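Local atomic coordinates of sorting nexin-21 (Mus musculus, PDB entry 4YMR), a protein that binds membranes enriched in phosphatidylinositol 3-phosphate and phosphatidylinositol 4,5-bisphosphate, may act in intracellular trafficking, and is represented here by its C-terminal, domain-swapped PXB/TPR domain. Residues Q19-C23 with T24-R28; W38-Q41 with T42-T46; L97-H100 with V101-W105; A120-A124 with G125-T129. All coordinates share one frame; numbering follows the deposited sequence.

Contact 1 of 4, residues Q19-C23 with T24-R28; sequences QSLTC and TGLYR
The Y27 ring meets T22 across the turn, its CE1 atom 3.5 Å from T22 O and 3.9 Å from T22 CG2. The carbonyl oxygen lies oblique to the ring, while the carbonyl carbon of G25 sits over one face, offset toward the rim. The T22 methyl is turned this way because CG2 is anti to the backbone N (chi1 -58° for OG1); OG1 is hydrogen-bonded to A18 O and W34 NE1. L21 O gathers three donors. Two are amides, G25 N at 3.0 Å and L26 N at 2.9 Å. The third is T24 OG1, 3.2 Å from L21 O, which approaches from above the carbonyl plane, 37° out of it, whereas the two amides are less tilted. T24 N bonds S20 O at 2.9 Å, one residue before G25 N turns to L21 O. The chain then reverses through G25, whose positive phi takes it out of the helix, and L26, which is both the centre of an inverse gamma turn and the N-cap of the next helix. L21 CD2 touches L26 CD1 at 3.6 Å. The turn thus joins helix 12-24 to helix 27-43, with L21 packed on A30 and L33, Y27 against C63 of helix 52-66, and L138 of the second subunit against T22.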
loop_
_atom_site.group_PDB
_atom_site.type_symbol
_atom_site.label_atom_id
_atom_site.label_comp_id
_atom_site.label_asym_id
_atom_site.label_seq_id
_atom_site.Cartn_x
_atom_site.Cartn_y
_atom_site.Cartn_z
ATOM N N GLN A 19 -3.935 13.850 9.570
ATOM C CA GLN A 19 -4.040 12.803 10.581
ATOM C C GLN A 19 -4.001 13.345 12.017
ATOM O O GLN A 19 -4.795 12.929 12.858
ATOM C CB GLN A 19 -2.983 11.719 10.396
ATOM C CG GLN A 19 -3.169 10.538 11.352
ATOM C CD GLN A 19 -1.897 9.739 11.569
ATOM O OE1 GLN A 19 -0.785 10.285 11.538
ATOM N NE2 GLN A 19 -2.052 8.437 11.795
ATOM N N SER A 20 -3.108 14.286 12.302
ATOM C CA SER A 20 -3.015 14.806 13.669
ATOM C C SER A 20 -4.261 15.601 14.029
ATOM O O SER A 20 -4.826 15.431 15.109
ATOM C CB SER A 20 -1.738 15.632 13.895
ATOM O OG SER A 20 -1.687 16.775 13.063
ATOM N N LEU A 21 -4.693 16.453 13.104
ATOM C CA LEU A 21 -5.920 17.224 13.263
ATOM C C LEU A 21 -7.137 16.342 13.565
ATOM O O LEU A 21 -7.956 16.686 14.411
ATOM C CB LEU A 21 -6.173 18.085 12.015
ATOM C CG LEU A 21 -5.231 19.273 11.811
ATOM C CD1 LEU A 21 -5.527 19.997 10.499
ATOM C CD2 LEU A 21 -5.328 20.241 12.988
ATOM N N THR A 22 -7.233 15.205 12.877
ATOM C CA THR A 22 -8.334 14.254 13.057
ATOM C C THR A 22 -8.254 13.558 14.415
ATOM O O THR A 22 -9.274 13.292 15.057
ATOM C CB THR A 22 -8.340 13.180 11.921
ATOM O OG1 THR A 22 -8.447 13.820 10.644
ATOM C CG2 THR A 22 -9.499 12.209 12.078
ATOM N N CYS A 23 -7.035 13.261 14.845
ATOM C CA CYS A 23 -6.839 12.597 16.123
ATOM C C CYS A 23 -7.107 13.524 17.303
ATOM O O CYS A 23 -7.542 13.066 18.355
ATOM C CB CYS A 23 -5.460 11.938 16.206
ATOM S SG CYS A 23 -5.424 10.394 15.272
ATOM N N THR A 24 -6.877 14.824 17.122
ATOM C CA THR A 24 -7.255 15.789 18.154
ATOM C C THR A 24 -8.776 16.083 18.181
ATOM O O THR A 24 -9.355 16.271 19.249
ATOM C CB THR A 24 -6.362 17.084 18.139
ATOM O OG1 THR A 24 -6.684 17.916 17.018
ATOM C CG2 THR A 24 -4.879 16.715 18.099
ATOM N N GLY A 25 -9.420 16.095 17.017
ATOM C CA GLY A 25 -10.861 16.268 16.948
ATOM C C GLY A 25 -11.266 17.491 16.148
ATOM O O GLY A 25 -12.419 17.916 16.182
ATOM N N LEU A 26 -10.307 18.071 15.436
ATOM C CA LEU A 26 -10.572 19.213 14.573
ATOM C C LEU A 26 -11.031 18.726 13.192
ATOM O O LEU A 26 -10.312 18.848 12.203
ATOM C CB LEU A 26 -9.325 20.104 14.470
ATOM C CG LEU A 26 -8.898 20.846 15.746
ATOM C CD1 LEU A 26 -7.530 21.518 15.591
ATOM C CD2 LEU A 26 -9.950 21.869 16.150
ATOM N N TYR A 27 -12.241 18.182 13.133
ATOM C CA TYR A 27 -12.728 17.519 11.924
ATOM C C TYR A 27 -12.891 18.435 10.715
ATOM O O TYR A 27 -12.492 18.065 9.614
ATOM C CB TYR A 27 -14.002 16.717 12.206
ATOM C CG TYR A 27 -13.753 15.674 13.265
ATOM C CD1 TYR A 27 -12.894 14.613 13.016
ATOM C CD2 TYR A 27 -14.337 15.771 14.529
ATOM C CE1 TYR A 27 -12.633 13.665 13.976
ATOM C CE2 TYR A 27 -14.090 14.818 15.508
ATOM C CZ TYR A 27 -13.231 13.761 15.225
ATOM O OH TYR A 27 -12.949 12.797 16.179
ATOM N N ARG A 28 -13.441 19.629 10.922
ATOM C CA ARG A 28 -13.623 20.581 9.832
ATOM C C ARG A 28 -12.290 21.069 9.249
ATOM O O ARG A 28 -12.153 21.186 8.023
ATOM C CB ARG A 28 -14.524 21.746 10.258
ATOM C CG ARG A 28 -14.986 22.626 9.104
ATOM C CD ARG A 28 -16.332 23.293 9.404
ATOM N NE ARG A 28 -17.453 22.362 9.297
ATOM C CZ ARG A 28 -17.954 21.932 8.143
ATOM N NH1 ARG A 28 -17.434 22.347 7.000
ATOM N NH2 ARG A 28 -18.969 21.085 8.130
#

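Contact 2 of 4, residues W38-Q41 with T42-T46; sequences WQLQ and TQLGT
Backbone hydrogen bonds carry the last turn of the helix from W38-Q41 into T42-T46. T42 N donates to W38 O at 3.0 Å, with a longer, weak bond to Q39 O. L44 N reaches L40 O at 3.0 Å, the nitrogen standing nearly on the line of that C=O, though the N-H itself is bent.

The apolar contact is between L40 CD2 and L44 CD1, 3.9 Å apart. Carbon atoms also rest on carbonyls: the L44 side chain folds back over that of L40, bringing CB within 3.3 Å of L40 O, and the T42 methyl CG2 lies 3.1 Å from Q39 O. This methyl is lodged between its own backbone N and carbonyl carbon because OG1 is anti to the N (chi1 -170°). T42 CB also stands 4.5 Å from NE1 of W38, whose indole leans on T56 and L57 of helix 52-66.

These contacts belong to the C-terminal end of helix 27-43. L44 is the first residue to leave helical geometry and forms the centre of an inverse gamma turn, after which G45 adopts positive phi.

Among the polar side chains, Q39 and Q43 run obliquely past each other, with Q39 NE2 3.5 Å from Q43 OE1 and the two amide planes 57° apart. The Q39 chain bends at chi2 (76°) to bring its amide near that of Q43. The Q41 amide turns to helix 52-66, where NE2 bonds T56 OG1, and it also bonds A37 O.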
loop_
_atom_site.group_PDB
_atom_site.type_symbol
_atom_site.label_atom_id
_atom_site.label_comp_id
_atom_site.label_asym_id
_atom_site.label_seq_id
_atom_site.Cartn_x
_atom_site.Cartn_y
_atom_site.Cartn_z
ATOM N N TRP A 38 -6.590 13.943 -1.491
ATOM C CA TRP A 38 -7.353 13.057 -2.370
ATOM C C TRP A 38 -7.294 13.490 -3.843
ATOM O O TRP A 38 -7.006 12.685 -4.722
ATOM C CB TRP A 38 -8.811 12.930 -1.921
ATOM C CG TRP A 38 -9.585 12.054 -2.848
ATOM C CD1 TRP A 38 -10.525 12.447 -3.758
ATOM C CD2 TRP A 38 -9.433 10.638 -3.013
ATOM N NE1 TRP A 38 -10.992 11.361 -4.451
ATOM C CE2 TRP A 38 -10.335 10.232 -4.014
ATOM C CE3 TRP A 38 -8.630 9.662 -2.401
ATOM C CZ2 TRP A 38 -10.463 8.909 -4.415
ATOM C CZ3 TRP A 38 -8.759 8.349 -2.794
ATOM C CH2 TRP A 38 -9.661 7.984 -3.795
ATOM N N GLN A 39 -7.578 14.763 -4.096
ATOM C CA GLN A 39 -7.461 15.369 -5.426
ATOM C C GLN A 39 -6.066 15.208 -6.060
ATOM O O GLN A 39 -5.955 14.822 -7.228
ATOM C CB GLN A 39 -7.842 16.857 -5.363
ATOM C CG GLN A 39 -7.512 17.668 -6.619
ATOM C CD GLN A 39 -8.478 17.402 -7.753
ATOM O OE1 GLN A 39 -9.594 16.939 -7.529
ATOM N NE2 GLN A 39 -8.055 17.697 -8.979
ATOM N N LEU A 40 -5.015 15.527 -5.305
ATOM C CA LEU A 40 -3.640 15.293 -5.747
ATOM C C LEU A 40 -3.454 13.864 -6.280
ATOM O O LEU A 40 -3.033 13.660 -7.419
ATOM C CB LEU A 40 -2.648 15.556 -4.601
ATOM C CG LEU A 40 -2.412 17.002 -4.142
ATOM C CD1 LEU A 40 -1.820 17.033 -2.739
ATOM C CD2 LEU A 40 -1.510 17.769 -5.110
ATOM N N GLN A 41 -3.791 12.886 -5.449
ATOM C CA GLN A 41 -3.596 11.478 -5.775
ATOM C C GLN A 41 -4.402 11.006 -6.983
ATOM O O GLN A 41 -3.913 10.203 -7.775
ATOM C CB GLN A 41 -3.943 10.598 -4.565
ATOM C CG GLN A 41 -3.130 10.895 -3.313
ATOM C CD GLN A 41 -3.581 10.057 -2.121
ATOM O OE1 GLN A 41 -3.355 8.848 -2.074
ATOM N NE2 GLN A 41 -4.230 10.701 -1.158
ATOM N N THR A 42 -5.627 11.514 -7.127
ATOM C CA THR A 42 -6.582 10.990 -8.108
ATOM C C THR A 42 -6.226 11.325 -9.562
ATOM O O THR A 42 -6.631 10.614 -10.481
ATOM C CB THR A 42 -8.040 11.435 -7.793
ATOM O OG1 THR A 42 -8.957 10.727 -8.632
ATOM C CG2 THR A 42 -8.226 12.916 -8.013
ATOM N N GLN A 43 -5.459 12.390 -9.771
ATOM C CA GLN A 43 -5.028 12.760 -11.117
ATOM C C GLN A 43 -3.546 12.483 -11.266
ATOM O O GLN A 43 -3.121 11.770 -12.170
ATOM C CB GLN A 43 -5.295 14.245 -11.385
ATOM C CG GLN A 43 -6.301 14.530 -12.495
ATOM C CD GLN A 43 -7.614 15.081 -11.958
ATOM O OE1 GLN A 43 -8.047 14.721 -10.861
ATOM N NE2 GLN A 43 -8.246 15.967 -12.725
ATOM N N LEU A 44 -2.774 13.058 -10.352
ATOM C CA LEU A 44 -1.320 12.998 -10.386
ATOM C C LEU A 44 -0.799 11.706 -9.746
ATOM O O LEU A 44 -0.116 11.727 -8.720
ATOM C CB LEU A 44 -0.751 14.234 -9.688
ATOM C CG LEU A 44 -1.550 15.510 -9.995
ATOM C CD1 LEU A 44 -1.650 16.447 -8.790
ATOM C CD2 LEU A 44 -0.974 16.256 -11.201
ATOM N N GLY A 45 -1.146 10.581 -10.365
ATOM C CA GLY A 45 -0.634 9.282 -9.976
ATOM C C GLY A 45 -1.687 8.205 -10.134
ATOM O O GLY A 45 -1.363 7.013 -10.110
ATOM N N THR A 46 -2.933 8.641 -10.334
ATOM C CA THR A 46 -4.131 7.796 -10.196
ATOM C C THR A 46 -4.228 7.348 -8.719
ATOM O O THR A 46 -5.087 7.842 -7.978
ATOM C CB THR A 46 -4.166 6.653 -11.250
ATOM O OG1 THR A 46 -3.780 7.171 -12.534
ATOM C CG2 THR A 46 -5.568 6.063 -11.354
#

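Contact 3 of 4, residues L97-H100 with V101-W105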
loop_
_atom_site.group_PDB
_atom_site.type_symbol
_atom_site.label_atom_id
_atom_site.label_comp_id
_atom_site.label_asym_id
_atom_site.label_seq_id
_atom_site.Cartn_x
_atom_site.Cartn_y
_atom_site.Cartn_z
ATOM N N LEU A 97 8.480 -9.758 -9.758
ATOM C CA LEU A 97 8.393 -10.904 -10.657
ATOM C C LEU A 97 9.525 -10.848 -11.671
ATOM O O LEU A 97 10.241 -11.825 -11.849
ATOM C CB LEU A 97 7.016 -11.016 -11.334
ATOM C CG LEU A 97 5.872 -11.465 -10.406
ATOM C CD1 LEU A 97 4.530 -11.490 -11.106
ATOM C CD2 LEU A 97 6.141 -12.832 -9.757
ATOM N N GLU A 98 9.712 -9.690 -12.300
ATOM C CA GLU A 98 10.763 -9.518 -13.301
ATOM C C GLU A 98 12.166 -9.724 -12.706
ATOM O O GLU A 98 13.012 -10.400 -13.296
ATOM C CB GLU A 98 10.643 -8.149 -13.991
ATOM C CG GLU A 98 11.830 -7.763 -14.877
ATOM C CD GLU A 98 11.948 -8.635 -16.118
ATOM O OE1 GLU A 98 10.948 -8.764 -16.856
ATOM O OE2 GLU A 98 13.041 -9.199 -16.360
ATOM N N ALA A 99 12.406 -9.159 -11.531
ATOM C CA ALA A 99 13.703 -9.304 -10.888
ATOM C C ALA A 99 13.931 -10.760 -10.499
ATOM O O ALA A 99 15.051 -11.258 -10.555
ATOM C CB ALA A 99 13.801 -8.399 -9.674
ATOM N N HIS A 100 12.856 -11.436 -10.112
ATOM C CA HIS A 100 12.908 -12.861 -9.776
ATOM C C HIS A 100 13.167 -13.764 -10.978
ATOM O O HIS A 100 13.902 -14.745 -10.864
ATOM C CB HIS A 100 11.621 -13.303 -9.070
ATOM C CG HIS A 100 11.732 -14.630 -8.386
ATOM N ND1 HIS A 100 11.258 -15.797 -8.950
ATOM C CD2 HIS A 100 12.267 -14.971 -7.191
ATOM C CE1 HIS A 100 11.497 -16.801 -8.121
ATOM N NE2 HIS A 100 12.101 -16.334 -7.050
ATOM N N VAL A 101 12.556 -13.451 -12.117
ATOM C CA VAL A 101 12.798 -14.213 -13.348
ATOM C C VAL A 101 14.239 -14.025 -13.798
ATOM O O VAL A 101 14.909 -14.983 -14.163
ATOM C CB VAL A 101 11.866 -13.785 -14.499
ATOM C CG1 VAL A 101 12.392 -14.319 -15.836
ATOM C CG2 VAL A 101 10.474 -14.280 -14.256
ATOM N N ARG A 102 14.701 -12.777 -13.768
ATOM C CA ARG A 102 16.066 -12.451 -14.140
ATOM C C ARG A 102 17.098 -13.090 -13.192
ATOM O O ARG A 102 18.076 -13.683 -13.645
ATOM C CB ARG A 102 16.237 -10.930 -14.225
ATOM C CG ARG A 102 17.679 -10.466 -14.172
ATOM C CD ARG A 102 17.792 -8.991 -14.482
ATOM N NE ARG A 102 17.991 -8.748 -15.910
ATOM C CZ ARG A 102 17.012 -8.492 -16.772
ATOM N NH1 ARG A 102 15.752 -8.447 -16.347
ATOM N NH2 ARG A 102 17.295 -8.278 -18.054
ATOM N N LEU A 103 16.868 -12.995 -11.882
ATOM C CA LEU A 103 17.812 -13.531 -10.892
ATOM C C LEU A 103 17.867 -15.065 -10.875
ATOM O O LEU A 103 18.878 -15.650 -10.463
ATOM C CB LEU A 103 17.541 -12.960 -9.487
ATOM C CG LEU A 103 17.888 -11.470 -9.288
ATOM C CD1 LEU A 103 17.214 -10.844 -8.059
ATOM C CD2 LEU A 103 19.406 -11.272 -9.231
ATOM N N SER A 104 16.785 -15.707 -11.323
ATOM C CA SER A 104 16.737 -17.166 -11.476
ATOM C C SER A 104 17.630 -17.644 -12.624
ATOM O O SER A 104 18.232 -18.712 -12.541
ATOM C CB SER A 104 15.301 -17.648 -11.700
ATOM O OG SER A 104 14.543 -17.568 -10.511
ATOM N N TRP A 105 17.711 -16.843 -13.685
ATOM C CA TRP A 105 18.621 -17.093 -14.808
ATOM C C TRP A 105 20.086 -17.001 -14.383
ATOM O O TRP A 105 20.832 -17.952 -14.520
ATOM C CB TRP A 105 18.354 -16.092 -15.930
ATOM C CG TRP A 105 18.936 -16.481 -17.262
ATOM C CD1 TRP A 105 20.096 -16.020 -17.826
ATOM C CD2 TRP A 105 18.370 -17.401 -18.204
ATOM N NE1 TRP A 105 20.286 -16.601 -19.058
ATOM C CE2 TRP A 105 19.241 -17.452 -19.314
ATOM C CE3 TRP A 105 17.211 -18.184 -18.218
ATOM C CZ2 TRP A 105 18.990 -18.262 -20.424
ATOM C CZ3 TRP A 105 16.962 -18.986 -19.321
ATOM C CH2 TRP A 105 17.848 -19.019 -20.408
#
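E98 and R102, one helical turn apart, form a salt bridge in which E98 OE2 lies 2.8 Å from R102 NH1. The carboxylate comes to the edge of the guanidinium, near its plane, yet the two flat groups are turned 45° against each other and a single oxygen makes the approach. Both side chains leave the helix with CG anti to the backbone N and must bend to meet: E98 folds at chi2 (68°), curling its acid end along the helix toward R102, while R102 stays extended until it turns at chi3 (-91°), which swings the guanidinium back to the acid.

H100 also has CG anti to its N, and its imidazole turns one face to S104 OG, which lies displaced toward the rim, 3.9 Å from H100 CE1. S104 OG is 2.9 Å from H100 O, and R74 of the second subunit donates to that hydroxyl through NE; H100 ND1 has a weak bond to S114 OG. V101 places CG2 3.4 Å from L97 O and packs on S114 of helix 112-122. L103 has CG beside its backbone N, which lays the branch over the A99 carbonyl, with CG 3.1 Å from A99 O; it also packs on A73 of the second subunit.

Beneath the side chains, the amides of V101, R102, L103 and S104 bond the carbonyls four residues earlier, V101 N to L97 O being 2.8 Å. These i to i+4 backbone bonds are those of an alpha-helix, and E98-R102 is an i to i+4 salt bridge on its surface.

Contact 4 of 4, residues A120-A124 with G125-T129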
loop_
_atom_site.group_PDB
_atom_site.type_symbol
_atom_site.label_atom_id
_atom_site.label_comp_id
_atom_site.label_asym_id
_atom_site.label_seq_id
_atom_site.Cartn_x
_atom_site.Cartn_y
_atom_site.Cartn_z
ATOM N N ALA A 120 0.453 -13.276 -17.088
ATOM C CA ALA A 120 -0.979 -13.280 -16.851
ATOM C C ALA A 120 -1.396 -11.882 -16.451
ATOM O O ALA A 120 -2.495 -11.434 -16.783
ATOM C CB ALA A 120 -1.343 -14.278 -15.769
ATOM N N LEU A 121 -0.507 -11.196 -15.737
ATOM C CA LEU A 121 -0.668 -9.772 -15.442
ATOM C C LEU A 121 -0.578 -8.949 -16.725
ATOM O O LEU A 121 -1.123 -7.845 -16.811
ATOM C CB LEU A 121 0.416 -9.302 -14.469
ATOM C CG LEU A 121 0.152 -9.297 -12.967
ATOM C CD1 LEU A 121 -0.229 -10.677 -12.486
ATOM C CD2 LEU A 121 1.387 -8.805 -12.239
ATOM N N GLN A 122 0.129 -9.488 -17.714
ATOM C CA GLN A 122 0.270 -8.836 -19.010
ATOM C C GLN A 122 -0.891 -9.202 -19.954
ATOM O O GLN A 122 -1.452 -8.327 -20.612
ATOM C CB GLN A 122 1.650 -9.143 -19.625
ATOM C CG GLN A 122 2.839 -8.511 -18.876
ATOM C CD GLN A 122 4.201 -9.099 -19.294
ATOM O OE1 GLN A 122 4.273 -10.107 -19.996
ATOM N NE2 GLN A 122 5.277 -8.459 -18.855
ATOM N N GLU A 123 -1.263 -10.483 -19.989
ATOM C CA GLU A 123 -2.378 -10.978 -20.805
ATOM C C GLU A 123 -3.753 -10.546 -20.308
ATOM O O GLU A 123 -4.776 -10.897 -20.905
ATOM C CB GLU A 123 -2.360 -12.506 -20.879
ATOM C CG GLU A 123 -1.563 -13.065 -22.025
ATOM C CD GLU A 123 -2.225 -14.281 -22.640
ATOM O OE1 GLU A 123 -1.778 -15.411 -22.352
ATOM O OE2 GLU A 123 -3.194 -14.105 -23.408
ATOM N N ALA A 124 -3.775 -9.816 -19.200
ATOM C CA ALA A 124 -5.020 -9.331 -18.623
ATOM C C ALA A 124 -4.939 -7.827 -18.389
ATOM O O ALA A 124 -5.883 -7.217 -17.883
ATOM C CB ALA A 124 -5.311 -10.057 -17.301
ATOM N N GLY A 125 -3.806 -7.233 -18.760
ATOM C CA GLY A 125 -3.651 -5.787 -18.765
ATOM C C GLY A 125 -3.135 -5.084 -17.520
ATOM O O GLY A 125 -3.117 -3.858 -17.496
ATOM N N LEU A 126 -2.691 -5.818 -16.499
ATOM C CA LEU A 126 -2.371 -5.181 -15.211
ATOM C C LEU A 126 -0.968 -4.565 -15.072
ATOM O O LEU A 126 -0.670 -3.890 -14.077
ATOM C CB LEU A 126 -2.678 -6.134 -14.051
ATOM C CG LEU A 126 -4.143 -6.563 -14.142
ATOM C CD1 LEU A 126 -4.404 -7.878 -13.429
ATOM C CD2 LEU A 126 -5.052 -5.459 -13.610
ATOM N N THR A 127 -0.117 -4.792 -16.069
ATOM C CA THR A 127 1.209 -4.190 -16.095
ATOM C C THR A 127 1.707 -4.181 -17.545
ATOM O O THR A 127 1.198 -4.915 -18.384
ATOM C CB THR A 127 2.202 -4.970 -15.181
ATOM O OG1 THR A 127 3.312 -4.136 -14.828
ATOM C CG2 THR A 127 2.704 -6.223 -15.872
ATOM N N SER A 128 2.708 -3.361 -17.842
ATOM C CA SER A 128 3.239 -3.276 -19.199
ATOM C C SER A 128 4.092 -4.484 -19.568
ATOM O O SER A 128 4.744 -5.063 -18.702
ATOM C CB SER A 128 4.069 -1.998 -19.353
ATOM O OG SER A 128 4.900 -1.781 -18.231
ATOM N N THR A 129 4.091 -4.888 -20.835
ATOM C CA THR A 129 5.216 -5.697 -21.296
ATOM C C THR A 129 6.376 -4.684 -21.381
ATOM O O THR A 129 6.122 -3.478 -21.455
ATOM C CB THR A 129 4.886 -6.548 -22.551
ATOM O OG1 THR A 129 3.759 -7.379 -22.242
ATOM C CG2 THR A 129 6.041 -7.478 -22.896
#
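A Schellman motif closes helix 112-122, and L121 and L126 lie at its two ends. L126 N donates to L121 O in a short, bent bond of 2.6 Å, the nitrogen lying near the line of the C=O, while inside this loop G125 N reaches Q122 O at 3.2 Å. The inner bond comes in from well above the carbonyl plane, 74° out of it, as the chain curls through the type I turn from Q122 to G125. G125 has positive phi and occupies the C' position. L121 O also takes a weak bond from T127 N.

The outgoing loop lies against the helix end. L121 CG and L126 CB touch at 4.4 Å, and the T127 methyl CG2 rests between the two helix residues, 3.8 Å from Q122 CG and 4.1 Å from L121 CB. Q122 has CG beside its backbone N (chi1 -68°), and the extended chain beyond it reaches across to S128 and T129. There NE2 makes a weak bond to S128 O at 3.4 Å, and T129 crosses the glutamine at about a right angle, with OG1 3.4 Å from Q122 CD.

Next to this, L121 packs on L93 and T127 on A94, both of helix 93-106, while L126 meets P89. Such a glycine-terminated helix end is characteristic of a Schellman C-cap, here with a loose L121-L126 contact.

The four contacts follow one another along the chain, at helix ends, a helix junction and one helix interior. Contacts 1 and 2 share helix 27-43, one near its start and one at its end, with centres about 22 Å apart. Contact 3 lies on helix 93-106, contact 4 at the end of helix 112-122 and in the loop after it; their centres are about 17 Å apart and they touch where L97 CD1 meets L121 CD2 at 4.3 Å. Contacts 1 and 3 have centres about 45 Å apart. This elongated, all-helical chain, touched by the second subunit at contacts 1 and 3, on opposite sides of its centre, is consistent with the domain-swapped dimer seen in the crystal.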